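2-dehydropantoate 2-reductase (Geobacter metallireducens, PDB 3HN2) probably catalyses the NADPH-dependent reduction of 2-dehydropantoate (ketopantoate) to (R)-pantoate, the second step of the pantoate branch of pantothenate biosynthesis. Local coordinates at residues 17-22 / 44-49; 75-78 / 84-87; 125-130 / 250-255; 161-166 / 173-178; 183-188 / 235-240. All coordinates share one frame; numbering follows the deposited sequence.

Interaction 1: residues 17-22 / 44-49; sequences YGALLQ and LKVFSI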
# COMPACT_ATOMS: atom_id res chain seq x y z
N TYR A 17 -7.21 -1.47 -19.52
CA TYR A 17 -5.99 -1.71 -20.27
C TYR A 17 -6.15 -1.47 -21.76
O TYR A 17 -5.25 -0.92 -22.40
CB TYR A 17 -5.44 -3.11 -19.99
CG TYR A 17 -4.83 -3.26 -18.62
CD1 TYR A 17 -3.98 -2.29 -18.09
CD2 TYR A 17 -5.10 -4.38 -17.84
CE1 TYR A 17 -3.42 -2.42 -16.82
CE2 TYR A 17 -4.55 -4.53 -16.58
CZ TYR A 17 -3.71 -3.55 -16.08
OH TYR A 17 -3.17 -3.71 -14.82
N GLY A 18 -7.30 -1.85 -22.30
CA GLY A 18 -7.61 -1.62 -23.71
C GLY A 18 -7.75 -0.14 -24.06
O GLY A 18 -7.34 0.28 -25.14
N ALA A 19 -8.31 0.63 -23.13
CA ALA A 19 -8.46 2.07 -23.30
C ALA A 19 -7.12 2.78 -23.27
O ALA A 19 -6.92 3.74 -24.00
CB ALA A 19 -9.38 2.64 -22.24
N LEU A 20 -6.21 2.30 -22.42
CA LEU A 20 -4.86 2.83 -22.37
C LEU A 20 -4.06 2.43 -23.61
O LEU A 20 -3.23 3.20 -24.10
CB LEU A 20 -4.13 2.39 -21.10
CG LEU A 20 -4.60 2.90 -19.73
CD1 LEU A 20 -3.71 2.31 -18.65
CD2 LEU A 20 -4.62 4.42 -19.62
N LEU A 21 -4.32 1.22 -24.11
CA LEU A 21 -3.66 0.72 -25.31
C LEU A 21 -3.98 1.53 -26.56
O LEU A 21 -3.06 1.92 -27.28
CB LEU A 21 -3.94 -0.77 -25.53
CG LEU A 21 -3.09 -1.75 -24.72
CD1 LEU A 21 -3.78 -3.10 -24.61
CD2 LEU A 21 -1.67 -1.91 -25.27
N GLN A 22 -5.26 1.83 -26.81
CA GLN A 22 -5.61 2.65 -27.98
C GLN A 22 -5.33 4.14 -27.79
O GLN A 22 -5.14 4.86 -28.77
CB GLN A 22 -7.05 2.40 -28.47
CG GLN A 22 -8.13 3.22 -27.80
CD GLN A 22 -9.44 3.20 -28.57
OE1 GLN A 22 -9.93 4.24 -29.01
NE2 GLN A 22 -10.01 2.01 -28.75
N LEU A 44 -16.47 5.17 -24.28
CA LEU A 44 -16.26 4.90 -22.85
C LEU A 44 -15.44 5.98 -22.15
O LEU A 44 -14.52 6.56 -22.72
CB LEU A 44 -15.70 3.49 -22.61
CG LEU A 44 -14.35 3.04 -23.18
CD1 LEU A 44 -13.26 3.15 -22.14
CD2 LEU A 44 -14.46 1.61 -23.68
N LYS A 45 -15.80 6.24 -20.89
CA LYS A 45 -15.12 7.22 -20.06
C LYS A 45 -14.27 6.51 -19.02
O LYS A 45 -14.76 5.65 -18.29
CB LYS A 45 -16.13 8.13 -19.35
CG LYS A 45 -17.13 8.82 -20.27
CD LYS A 45 -17.71 10.05 -19.58
CE LYS A 45 -18.37 10.98 -20.58
NZ LYS A 45 -18.66 12.31 -19.98
N VAL A 46 -12.99 6.87 -18.96
CA VAL A 46 -12.09 6.33 -17.94
C VAL A 46 -11.81 7.39 -16.89
O VAL A 46 -11.27 8.45 -17.20
CB VAL A 46 -10.77 5.79 -18.54
CG1 VAL A 46 -9.82 5.32 -17.44
CG2 VAL A 46 -11.04 4.65 -19.50
N PHE A 47 -12.19 7.09 -15.66
CA PHE A 47 -11.88 7.95 -14.53
C PHE A 47 -10.72 7.33 -13.77
O PHE A 47 -10.78 6.17 -13.38
CB PHE A 47 -13.11 8.14 -13.63
CG PHE A 47 -14.32 8.65 -14.37
CD1 PHE A 47 -15.35 7.79 -14.71
CD2 PHE A 47 -14.42 9.99 -14.74
CE1 PHE A 47 -16.47 8.25 -15.41
CE2 PHE A 47 -15.53 10.46 -15.43
CZ PHE A 47 -16.56 9.59 -15.76
N SER A 48 -9.65 8.11 -13.59
CA SER A 48 -8.46 7.63 -12.90
C SER A 48 -8.04 8.56 -11.78
O SER A 48 -8.50 9.70 -11.68
CB SER A 48 -7.30 7.47 -13.88
OG SER A 48 -7.49 6.36 -14.74
N ILE A 49 -7.16 8.05 -10.92
CA ILE A 49 -6.45 8.87 -9.96
C ILE A 49 -5.35 9.65 -10.70
O ILE A 49 -4.90 10.70 -10.24
CB ILE A 49 -5.84 8.01 -8.84
CG1 ILE A 49 -5.21 6.74 -9.42
CG2 ILE A 49 -6.91 7.66 -7.81
CD1 ILE A 49 -4.08 6.18 -8.60
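Ala19 meets Leu44 and Val46 where helix 14-23, the first helix of the Rossmann-type nucleotide-binding domain, lies against strand 44-48 of a small separate sheet. The whole contact is made by one methyl group facing two others. Ala19 CB is 3.8 Å from Val46 CG2 and 3.9 Å from Leu44 CD1, so a single carbon on the helix faces two branches, both on its strand side, offered by alternate residues. Leu44 and Val46 can share this target because, two apart on an extended chain, they turn the same face to the helix. Val46 lies with CG1 anti to the backbone N (chi1 176°), which leaves CG2 beside that N as the branch that reaches Ala19. In Leu44, CG sits between the backbone N and the carbonyl carbon (chi1 61°), and CD1 is the methyl that arrives at Ala19.

Farther out, the strand is fixed on both flanks by backbone hydrogen bonds, Val46 pairing with Phe53 and Phe47 with Val138. Phe53 also touches the side chains of both Val46 and Leu20, carrying the apolar layer along the helix. The helix is held in shape by its own backbone bonds, among them Leu21 N to Tyr17 O at 2.9 Å.

Interaction 2: residues 75-78 / 84-87; sequences VGLK and RYEE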
# COMPACT_ATOMS: atom_id res chain seq x y z
N VAL A 75 -7.17 -11.52 -22.95
CA VAL A 75 -8.29 -12.13 -22.25
C VAL A 75 -8.40 -11.51 -20.85
O VAL A 75 -7.48 -11.60 -20.03
CB VAL A 75 -8.15 -13.66 -22.18
CG1 VAL A 75 -9.40 -14.29 -21.62
CG2 VAL A 75 -7.86 -14.24 -23.57
N GLY A 76 -9.53 -10.84 -20.60
CA GLY A 76 -9.83 -10.27 -19.29
C GLY A 76 -11.13 -10.81 -18.73
O GLY A 76 -11.75 -10.19 -17.86
N LEU A 77 -11.54 -11.98 -19.24
CA LEU A 77 -12.76 -12.67 -18.82
C LEU A 77 -12.74 -13.06 -17.36
O LEU A 77 -11.69 -13.34 -16.79
CB LEU A 77 -12.95 -13.96 -19.63
CG LEU A 77 -13.59 -13.98 -21.02
CD1 LEU A 77 -13.31 -15.33 -21.67
CD2 LEU A 77 -15.09 -13.71 -20.96
N LYS A 78 -13.92 -13.07 -16.74
CA LYS A 78 -14.07 -13.68 -15.44
C LYS A 78 -13.99 -15.19 -15.63
O LYS A 78 -14.54 -15.73 -16.60
CB LYS A 78 -15.38 -13.26 -14.78
CG LYS A 78 -15.20 -12.22 -13.68
CD LYS A 78 -14.77 -10.86 -14.21
CE LYS A 78 -13.82 -10.15 -13.24
NZ LYS A 78 -14.43 -9.92 -11.89
N ARG A 84 -16.46 -20.88 -22.23
CA ARG A 84 -16.74 -20.12 -23.44
C ARG A 84 -15.48 -19.71 -24.19
O ARG A 84 -15.55 -18.90 -25.12
CB ARG A 84 -17.56 -18.88 -23.10
CG ARG A 84 -19.00 -19.15 -22.70
CD ARG A 84 -19.67 -17.86 -22.27
NE ARG A 84 -21.05 -17.79 -22.72
CZ ARG A 84 -21.46 -17.10 -23.79
NH1 ARG A 84 -20.59 -16.40 -24.51
NH2 ARG A 84 -22.74 -17.10 -24.12
N TYR A 85 -14.33 -20.26 -23.79
CA TYR A 85 -13.04 -19.97 -24.43
C TYR A 85 -13.04 -20.21 -25.93
O TYR A 85 -12.59 -19.35 -26.70
CB TYR A 85 -11.92 -20.82 -23.81
CG TYR A 85 -11.16 -20.20 -22.66
CD1 TYR A 85 -10.40 -21.00 -21.81
CD2 TYR A 85 -11.18 -18.82 -22.43
CE1 TYR A 85 -9.69 -20.45 -20.75
CE2 TYR A 85 -10.47 -18.27 -21.37
CZ TYR A 85 -9.72 -19.09 -20.54
OH TYR A 85 -9.01 -18.56 -19.49
N GLU A 86 -13.55 -21.37 -26.34
CA GLU A 86 -13.52 -21.81 -27.73
C GLU A 86 -14.34 -20.91 -28.66
O GLU A 86 -13.82 -20.46 -29.68
CB GLU A 86 -13.96 -23.28 -27.84
CG GLU A 86 -13.88 -23.90 -29.24
CD GLU A 86 -15.25 -24.11 -29.87
OE1 GLU A 86 -15.56 -23.45 -30.88
OE2 GLU A 86 -16.03 -24.94 -29.34
N GLU A 87 -15.59 -20.64 -28.29
CA GLU A 87 -16.46 -19.79 -29.13
C GLU A 87 -15.97 -18.34 -29.26
O GLU A 87 -16.07 -17.74 -30.33
CB GLU A 87 -17.92 -19.83 -28.67
CG GLU A 87 -18.18 -19.39 -27.23
CD GLU A 87 -19.55 -18.73 -27.04
OE1 GLU A 87 -20.24 -19.06 -26.05
OE2 GLU A 87 -19.93 -17.87 -27.87
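Tyr85 reaches from the first turn of helix 85-89 to Val75 and Leu77, at the end of strand 72-75 and in the loop that follows it. Its CB projects from the helix without heading directly for that loop, and chi1 of -92° swings the ring across to it. Past CG, CD2 comes first, 4.2 Å from Leu77 CD1. One bond farther, CE2 touches two methyl carbons: Leu77 CD1 at 4.1 Å and Val75 CG1, also at 4.1 Å. The two aliphatic chains approach differently, for Val75 crosses the tyrosine at about a right angle while Leu77 runs past it in the opposite direction. Both contacts are oblique to the ring.

At the tip, OH hydrogen-bonds to Gln103 OE1, and the NE2 of the same amide bonds to Leu77 O. Gln103 thus ties the phenol and the loop backbone together, which is likely to limit how far the ring can shift along the two methyls. Helix 108-115 contributes Ala111 and Leu112 to the tyrosine's surroundings. Leu77 also touches the glycine-rich segment whose pattern resembles GxGxxG, consistent with the strand-to-loop-to-helix connection at the carboxyl ends of the parallel strands in a Rossmann-type dinucleotide fold.

Interaction 3: residues 125-130 / 250-255; sequences VAFLCS and DAMGEY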
# COMPACT_ATOMS: atom_id res chain seq x y z
N VAL A 125 0.33 -11.52 -14.79
CA VAL A 125 -0.20 -11.25 -13.45
C VAL A 125 -0.30 -9.74 -13.30
O VAL A 125 0.71 -9.04 -13.29
CB VAL A 125 0.57 -11.97 -12.30
CG1 VAL A 125 2.04 -12.07 -12.59
CG2 VAL A 125 0.34 -11.30 -10.94
N ALA A 126 -1.54 -9.26 -13.24
CA ALA A 126 -1.83 -7.84 -13.12
C ALA A 126 -2.29 -7.52 -11.70
O ALA A 126 -2.95 -8.34 -11.07
CB ALA A 126 -2.89 -7.44 -14.11
N PHE A 127 -1.93 -6.34 -11.21
CA PHE A 127 -2.42 -5.90 -9.91
C PHE A 127 -3.06 -4.52 -10.03
O PHE A 127 -2.38 -3.53 -10.24
CB PHE A 127 -1.31 -5.89 -8.85
CG PHE A 127 -1.83 -5.98 -7.44
CD1 PHE A 127 -2.04 -7.22 -6.84
CD2 PHE A 127 -2.12 -4.83 -6.72
CE1 PHE A 127 -2.52 -7.31 -5.54
CE2 PHE A 127 -2.60 -4.91 -5.42
CZ PHE A 127 -2.80 -6.15 -4.83
N LEU A 128 -4.38 -4.49 -9.89
CA LEU A 128 -5.18 -3.32 -10.20
C LEU A 128 -6.30 -3.14 -9.19
O LEU A 128 -6.96 -4.11 -8.81
CB LEU A 128 -5.80 -3.50 -11.58
CG LEU A 128 -5.85 -2.40 -12.64
CD1 LEU A 128 -6.55 -2.96 -13.86
CD2 LEU A 128 -6.55 -1.14 -12.17
N CYS A 129 -6.52 -1.90 -8.76
CA CYS A 129 -7.70 -1.54 -7.95
C CYS A 129 -8.71 -0.85 -8.86
O CYS A 129 -8.50 0.29 -9.27
CB CYS A 129 -7.32 -0.61 -6.79
SG CYS A 129 -5.98 -1.18 -5.74
N SER A 130 -9.80 -1.54 -9.18
CA SER A 130 -10.79 -1.02 -10.11
C SER A 130 -12.19 -1.59 -9.92
O SER A 130 -12.42 -2.78 -10.17
CB SER A 130 -10.35 -1.25 -11.56
OG SER A 130 -10.25 -2.63 -11.86
N ASP A 250 -1.59 -3.16 4.37
CA ASP A 250 -1.80 -2.18 5.43
C ASP A 250 -1.71 -0.73 4.92
O ASP A 250 -2.06 0.21 5.64
CB ASP A 250 -0.77 -2.40 6.54
CG ASP A 250 -1.37 -2.26 7.93
OD1 ASP A 250 -0.85 -2.92 8.86
OD2 ASP A 250 -2.35 -1.51 8.11
N ALA A 251 -1.25 -0.56 3.68
CA ALA A 251 -1.14 0.76 3.04
C ALA A 251 -2.31 1.03 2.10
O ALA A 251 -2.29 1.98 1.31
CB ALA A 251 0.18 0.86 2.28
N MET A 252 -3.34 0.18 2.17
CA MET A 252 -4.44 0.21 1.23
C MET A 252 -5.67 0.84 1.82
O MET A 252 -6.66 1.03 1.12
CB MET A 252 -4.79 -1.21 0.77
CG MET A 252 -3.88 -1.77 -0.30
SD MET A 252 -4.34 -3.48 -0.56
CE MET A 252 -4.03 -3.69 -2.32
N GLY A 253 -5.60 1.15 3.12
CA GLY A 253 -6.72 1.72 3.86
C GLY A 253 -7.96 0.84 3.80
O GLY A 253 -7.89 -0.37 4.03
N GLU A 254 -9.08 1.46 3.43
CA GLU A 254 -10.39 0.82 3.44
C GLU A 254 -10.74 0.20 2.08
O GLU A 254 -11.72 0.58 1.43
CB GLU A 254 -11.44 1.85 3.87
CG GLU A 254 -12.72 1.27 4.48
CD GLU A 254 -13.74 2.33 4.84
OE1 GLU A 254 -14.56 2.07 5.76
OE2 GLU A 254 -13.75 3.41 4.22
N TYR A 255 -9.94 -0.77 1.64
CA TYR A 255 -10.08 -1.33 0.30
C TYR A 255 -10.93 -2.60 0.24
O TYR A 255 -10.70 -3.55 0.99
CB TYR A 255 -8.70 -1.59 -0.33
CG TYR A 255 -8.75 -2.29 -1.67
CD1 TYR A 255 -8.24 -3.57 -1.81
CD2 TYR A 255 -9.30 -1.66 -2.79
CE1 TYR A 255 -8.28 -4.22 -3.03
CE2 TYR A 255 -9.35 -2.31 -4.02
CZ TYR A 255 -8.83 -3.59 -4.13
OH TYR A 255 -8.86 -4.24 -5.34
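Two sulfur-bearing side chains meet two aromatic rings here, each in its own way. Cys129 SG lies 4.4 Å from the centroid of the Tyr255 ring and 28° off its normal, an oblique sulfur-aromatic contact. In Met252 it is the methyl, not the sulfur, that does the touching: CE sits in the plane of the Phe127 ring, at its edge, 3.6 Å from CE2 and 3.7 Å from CZ of that phenylalanine. The two side chains, Phe127 and Met252, come from opposite directions, and a bend at chi3 (147°) brings CE to the ring.

Strand 121-129 belongs to the Rossmann-type part of the enzyme, whereas Met252 and Tyr255 sit in the loop between helices 241-249 and 258-264 of the helical C-terminal part, so the contact spans the seam between the two. Tyr255 comes up to the strand end with CE2 3.8 Å from Cys129 CB. Losing the ring to an alanine here would probably leave the sulfur of Cys129 without its aromatic neighbour and open a gap beside the strand end.

Trp189 packs edge-to-face with Phe127, and Met252 touches Trp189 as well. From the second subunit, Ala251 packs on Met252.

Interaction 4: residues 161-166 / 173-178; sequences ELAAMF and CRTTDD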
# COMPACT_ATOMS: atom_id res chain seq x y z
N GLU A 161 8.81 -7.14 -26.31
CA GLU A 161 7.99 -6.33 -27.23
C GLU A 161 6.63 -6.00 -26.64
O GLU A 161 6.12 -4.90 -26.83
CB GLU A 161 7.81 -7.01 -28.59
CG GLU A 161 8.96 -6.79 -29.58
CD GLU A 161 8.89 -7.71 -30.80
OE1 GLU A 161 8.06 -8.65 -30.83
OE2 GLU A 161 9.67 -7.49 -31.75
N LEU A 162 6.03 -6.97 -25.93
CA LEU A 162 4.77 -6.74 -25.22
C LEU A 162 4.96 -5.83 -24.00
O LEU A 162 4.13 -4.95 -23.75
CB LEU A 162 4.15 -8.08 -24.80
CG LEU A 162 3.48 -8.93 -25.87
CD1 LEU A 162 3.01 -10.26 -25.29
CD2 LEU A 162 2.31 -8.20 -26.52
N ALA A 163 6.05 -6.05 -23.26
CA ALA A 163 6.43 -5.22 -22.12
C ALA A 163 6.64 -3.77 -22.53
O ALA A 163 6.17 -2.86 -21.84
CB ALA A 163 7.68 -5.77 -21.46
N ALA A 164 7.34 -3.58 -23.65
CA ALA A 164 7.57 -2.25 -24.23
C ALA A 164 6.26 -1.60 -24.62
O ALA A 164 6.03 -0.42 -24.32
CB ALA A 164 8.50 -2.35 -25.43
N MET A 165 5.39 -2.38 -25.27
CA MET A 165 4.07 -1.93 -25.71
C MET A 165 3.21 -1.40 -24.55
O MET A 165 2.55 -0.37 -24.69
CB MET A 165 3.35 -3.07 -26.45
CG MET A 165 2.00 -2.69 -27.03
SD MET A 165 0.90 -4.10 -27.11
CE MET A 165 1.35 -4.78 -28.71
N PHE A 166 3.22 -2.11 -23.42
CA PHE A 166 2.52 -1.65 -22.22
C PHE A 166 3.13 -0.40 -21.59
O PHE A 166 2.41 0.51 -21.21
CB PHE A 166 2.40 -2.75 -21.17
CG PHE A 166 1.26 -3.70 -21.41
CD1 PHE A 166 -0.05 -3.29 -21.22
CD2 PHE A 166 1.51 -5.00 -21.80
CE1 PHE A 166 -1.11 -4.16 -21.43
CE2 PHE A 166 0.46 -5.89 -22.02
CZ PHE A 166 -0.85 -5.47 -21.83
N CYS A 173 5.24 -2.01 -16.46
CA CYS A 173 5.20 -3.40 -16.91
C CYS A 173 6.55 -4.11 -16.80
O CYS A 173 7.53 -3.69 -17.41
CB CYS A 173 4.67 -3.48 -18.33
SG CYS A 173 4.24 -5.14 -18.85
N ARG A 174 6.57 -5.18 -16.02
CA ARG A 174 7.80 -5.94 -15.75
C ARG A 174 7.80 -7.26 -16.54
O ARG A 174 6.86 -7.55 -17.27
CB ARG A 174 7.93 -6.15 -14.22
CG ARG A 174 9.34 -6.46 -13.69
CD ARG A 174 10.41 -5.52 -14.23
NE ARG A 174 11.65 -6.23 -14.53
CZ ARG A 174 12.08 -6.55 -15.75
NH1 ARG A 174 13.22 -7.20 -15.90
NH2 ARG A 174 11.37 -6.20 -16.82
N THR A 175 8.87 -8.04 -16.39
CA THR A 175 9.01 -9.32 -17.08
C THR A 175 9.73 -10.31 -16.17
O THR A 175 10.68 -9.95 -15.48
CB THR A 175 9.74 -9.12 -18.44
OG1 THR A 175 8.76 -8.83 -19.45
CG2 THR A 175 10.54 -10.35 -18.86
N THR A 176 9.24 -11.55 -16.16
CA THR A 176 9.86 -12.61 -15.36
C THR A 176 10.09 -13.89 -16.18
O THR A 176 9.50 -14.05 -17.25
CB THR A 176 9.04 -12.89 -14.07
OG1 THR A 176 9.83 -13.65 -13.14
CG2 THR A 176 7.73 -13.62 -14.37
N ASP A 177 10.97 -14.76 -15.69
CA ASP A 177 11.23 -16.06 -16.32
C ASP A 177 10.41 -17.16 -15.64
O ASP A 177 10.26 -18.27 -16.17
CB ASP A 177 12.72 -16.42 -16.23
CG ASP A 177 13.61 -15.48 -17.01
OD1 ASP A 177 13.08 -14.56 -17.68
OD2 ASP A 177 14.84 -15.66 -16.97
N ASP A 178 9.88 -16.83 -14.47
CA ASP A 178 9.08 -17.76 -13.69
C ASP A 178 7.67 -17.20 -13.53
O ASP A 178 7.33 -16.60 -12.50
CB ASP A 178 9.74 -18.03 -12.34
CG ASP A 178 9.42 -19.40 -11.79
OD1 ASP A 178 8.55 -20.11 -12.37
OD2 ASP A 178 10.05 -19.77 -10.76
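Phe166 and Cys173 face each other with their CB atoms 3.7 Å apart, and the way each side chain turns from there sets the character of the contact. The phenylalanine ring leads away from the strand, its CG anti to the carbonyl carbon. Cys173 sends its sulfur after it: with SG anti to the backbone N (chi1 -167°), the sulfur lies 3.8 Å from Phe166 CB and 4.0 Å from CD2 of the same residue. Measured to the ring centroid, SG is 4.9 Å away and 53° off the normal, so this sulfur-aromatic contact is oblique.

One turn earlier on the helix, Ala163 lies against the same cysteine. Its CA is 3.9 Å from Cys173 SG, while its methyl points on toward Thr175, where CB comes within 3.8 Å of OG1. Thr175 thus turns its hydroxyl, and not CG2, to the alanine. That oxygen also makes a weak hydrogen bond to Arg174 O.

Segment 161-166 of helix 157-168 and strand 173-175 run nearly antiparallel, at 165°, with their axes approaching to 7.8 Å. With strand 142-150 they form a beta-alpha-beta unit: the two strands pair in parallel, and the helix packs across them, with Leu162 on Leu148 and Phe166 on Ile146; Cys173 of the strand also touches Leu148. Within this chain, strand 173-175 is an outermost strand of the large mixed sheet.

Interaction 5: residues 183-188 / 235-240; sequences RWEKLV and TFIADG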
# COMPACT_ATOMS: atom_id res chain seq x y z
N ARG A 183 2.30 -16.14 -10.40
CA ARG A 183 0.88 -16.48 -10.20
C ARG A 183 0.64 -16.88 -8.75
O ARG A 183 -0.29 -16.38 -8.10
CB ARG A 183 0.46 -17.63 -11.13
CG ARG A 183 0.33 -17.26 -12.61
CD ARG A 183 -1.12 -16.97 -13.00
NE ARG A 183 -1.19 -15.90 -14.00
CZ ARG A 183 -2.28 -15.20 -14.28
NH1 ARG A 183 -2.23 -14.24 -15.20
NH2 ARG A 183 -3.42 -15.43 -13.65
N TRP A 184 1.50 -17.76 -8.24
CA TRP A 184 1.46 -18.20 -6.86
C TRP A 184 1.78 -17.08 -5.87
O TRP A 184 1.25 -17.06 -4.76
CB TRP A 184 2.42 -19.36 -6.65
CG TRP A 184 1.85 -20.69 -7.02
CD1 TRP A 184 2.09 -21.40 -8.17
CD2 TRP A 184 0.94 -21.48 -6.25
NE1 TRP A 184 1.39 -22.58 -8.15
CE2 TRP A 184 0.67 -22.65 -6.99
CE3 TRP A 184 0.31 -21.31 -5.00
CZ2 TRP A 184 -0.20 -23.65 -6.53
CZ3 TRP A 184 -0.55 -22.31 -4.54
CH2 TRP A 184 -0.79 -23.46 -5.30
N GLU A 185 2.64 -16.16 -6.29
CA GLU A 185 2.98 -14.98 -5.51
C GLU A 185 1.75 -14.11 -5.27
O GLU A 185 1.55 -13.60 -4.17
CB GLU A 185 4.08 -14.16 -6.20
CG GLU A 185 5.46 -14.82 -6.24
CD GLU A 185 6.54 -13.88 -6.78
OE1 GLU A 185 6.24 -13.04 -7.65
OE2 GLU A 185 7.71 -14.00 -6.33
N LYS A 186 0.91 -13.96 -6.30
CA LYS A 186 -0.32 -13.17 -6.19
C LYS A 186 -1.41 -13.93 -5.44
O LYS A 186 -2.29 -13.31 -4.85
CB LYS A 186 -0.84 -12.75 -7.57
CG LYS A 186 -1.61 -11.44 -7.52
CD LYS A 186 -2.68 -11.37 -8.58
CE LYS A 186 -3.60 -10.18 -8.32
NZ LYS A 186 -4.60 -9.99 -9.41
N LEU A 187 -1.35 -15.26 -5.48
CA LEU A 187 -2.26 -16.12 -4.73
C LEU A 187 -2.06 -15.99 -3.22
O LEU A 187 -3.01 -16.16 -2.45
CB LEU A 187 -2.10 -17.59 -5.15
CG LEU A 187 -3.17 -18.29 -6.01
CD1 LEU A 187 -4.17 -17.33 -6.67
CD2 LEU A 187 -2.54 -19.22 -7.06
N VAL A 188 -0.84 -15.67 -2.81
CA VAL A 188 -0.52 -15.38 -1.41
C VAL A 188 -1.32 -14.18 -0.89
O VAL A 188 -1.65 -14.11 0.29
CB VAL A 188 1.00 -15.19 -1.19
CG1 VAL A 188 1.31 -14.70 0.25
CG2 VAL A 188 1.73 -16.47 -1.45
N THR A 235 12.60 -21.10 -8.45
CA THR A 235 13.12 -20.50 -7.22
C THR A 235 12.06 -20.48 -6.11
O THR A 235 10.91 -20.08 -6.34
CB THR A 235 13.75 -19.09 -7.48
OG1 THR A 235 13.99 -18.43 -6.24
CG2 THR A 235 12.85 -18.22 -8.35
N PHE A 236 12.45 -20.93 -4.92
CA PHE A 236 11.54 -21.10 -3.78
C PHE A 236 11.02 -19.79 -3.22
O PHE A 236 11.79 -18.86 -2.98
CB PHE A 236 12.23 -21.89 -2.66
CG PHE A 236 12.00 -23.37 -2.73
CD1 PHE A 236 11.34 -24.03 -1.70
CD2 PHE A 236 12.45 -24.11 -3.83
CE1 PHE A 236 11.13 -25.41 -1.76
CE2 PHE A 236 12.23 -25.49 -3.89
CZ PHE A 236 11.57 -26.13 -2.86
N ILE A 237 9.70 -19.71 -3.03
CA ILE A 237 9.09 -18.59 -2.32
C ILE A 237 9.35 -18.79 -0.84
O ILE A 237 8.95 -19.80 -0.25
CB ILE A 237 7.57 -18.47 -2.57
CG1 ILE A 237 7.27 -18.44 -4.08
CG2 ILE A 237 7.00 -17.23 -1.88
CD1 ILE A 237 5.81 -18.56 -4.42
N ALA A 238 10.07 -17.84 -0.25
CA ALA A 238 10.36 -17.87 1.17
C ALA A 238 9.15 -17.34 1.89
O ALA A 238 8.42 -16.52 1.34
CB ALA A 238 11.57 -17.00 1.47
N ASP A 239 8.92 -17.80 3.12
CA ASP A 239 8.06 -17.05 4.04
C ASP A 239 8.87 -15.88 4.57
O ASP A 239 10.10 -15.90 4.55
CB ASP A 239 7.45 -17.89 5.18
CG ASP A 239 8.35 -19.03 5.64
OD1 ASP A 239 7.83 -20.16 5.79
OD2 ASP A 239 9.55 -18.79 5.87
N GLY A 240 8.17 -14.85 5.04
CA GLY A 240 8.75 -13.52 5.13
C GLY A 240 8.13 -12.72 4.01
O GLY A 240 7.92 -11.51 4.16
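Ile237 lays its CD1 methyl against the base of Trp184 and the aliphatic part of Glu185, fastening the loop between helices 211-229 and 241-249 to the long helix 179-200 of the all-helical C-terminal domain. CD1 carries the contact alone, 4.1 Å from Trp184 CB and 4.2 Å from Glu185 CG. The isoleucine reaches it by extending: CG1 stands anti to the carbonyl carbon (chi1 -53°), and chi2 of 170° carries CD1 straight out to the helix.

The indole of Trp184 turns aside, so only its CB meets the isoleucine. Leu187 CD2 lies over one face of that ring, 4.1 Å above its plane and toward the rim, and Pro278 and Tyr281 of helix 271-284 pack on the tryptophan as well. Glu185 crosses Ile237 at a slant and then runs on, extended beyond CG, to a salt bridge between its OE2 and Arg181 NE. The same arginine hydrogen-bonds through NH1 to Thr235 O, tying the helix to the loop by a polar route beside the apolar one. Ala228 of helix 211-229 touches both Trp184 and Ile237. At the loop's own backbone, Ile237 O takes a hydrogen bond from Asn229 ND2.

Interactions 1 and 2 lie in the Rossmann-type part of the chain, with centres 21 Å apart and no direct touch; interaction 5 belongs to the helical C-terminal part. Interaction 3 bridges the two parts, and interaction 5 is nested in the loop it closes. Interactions 3 and 5 meet where Lys186 NZ probably hydrogen-bonds to Ala126 O at 2.9 Å. Tyr17 of interaction 1 packs its OH 3.6 Å from Leu128 CD1 of interaction 3, and Leu21 CD2 lies 3.8 Å from Met165 SD of interaction 4. Interaction 2 touches the glycine-rich segment, which in Rossmann-type dinucleotide folds probably contributes to NADPH binding and which interaction 3 merely approaches.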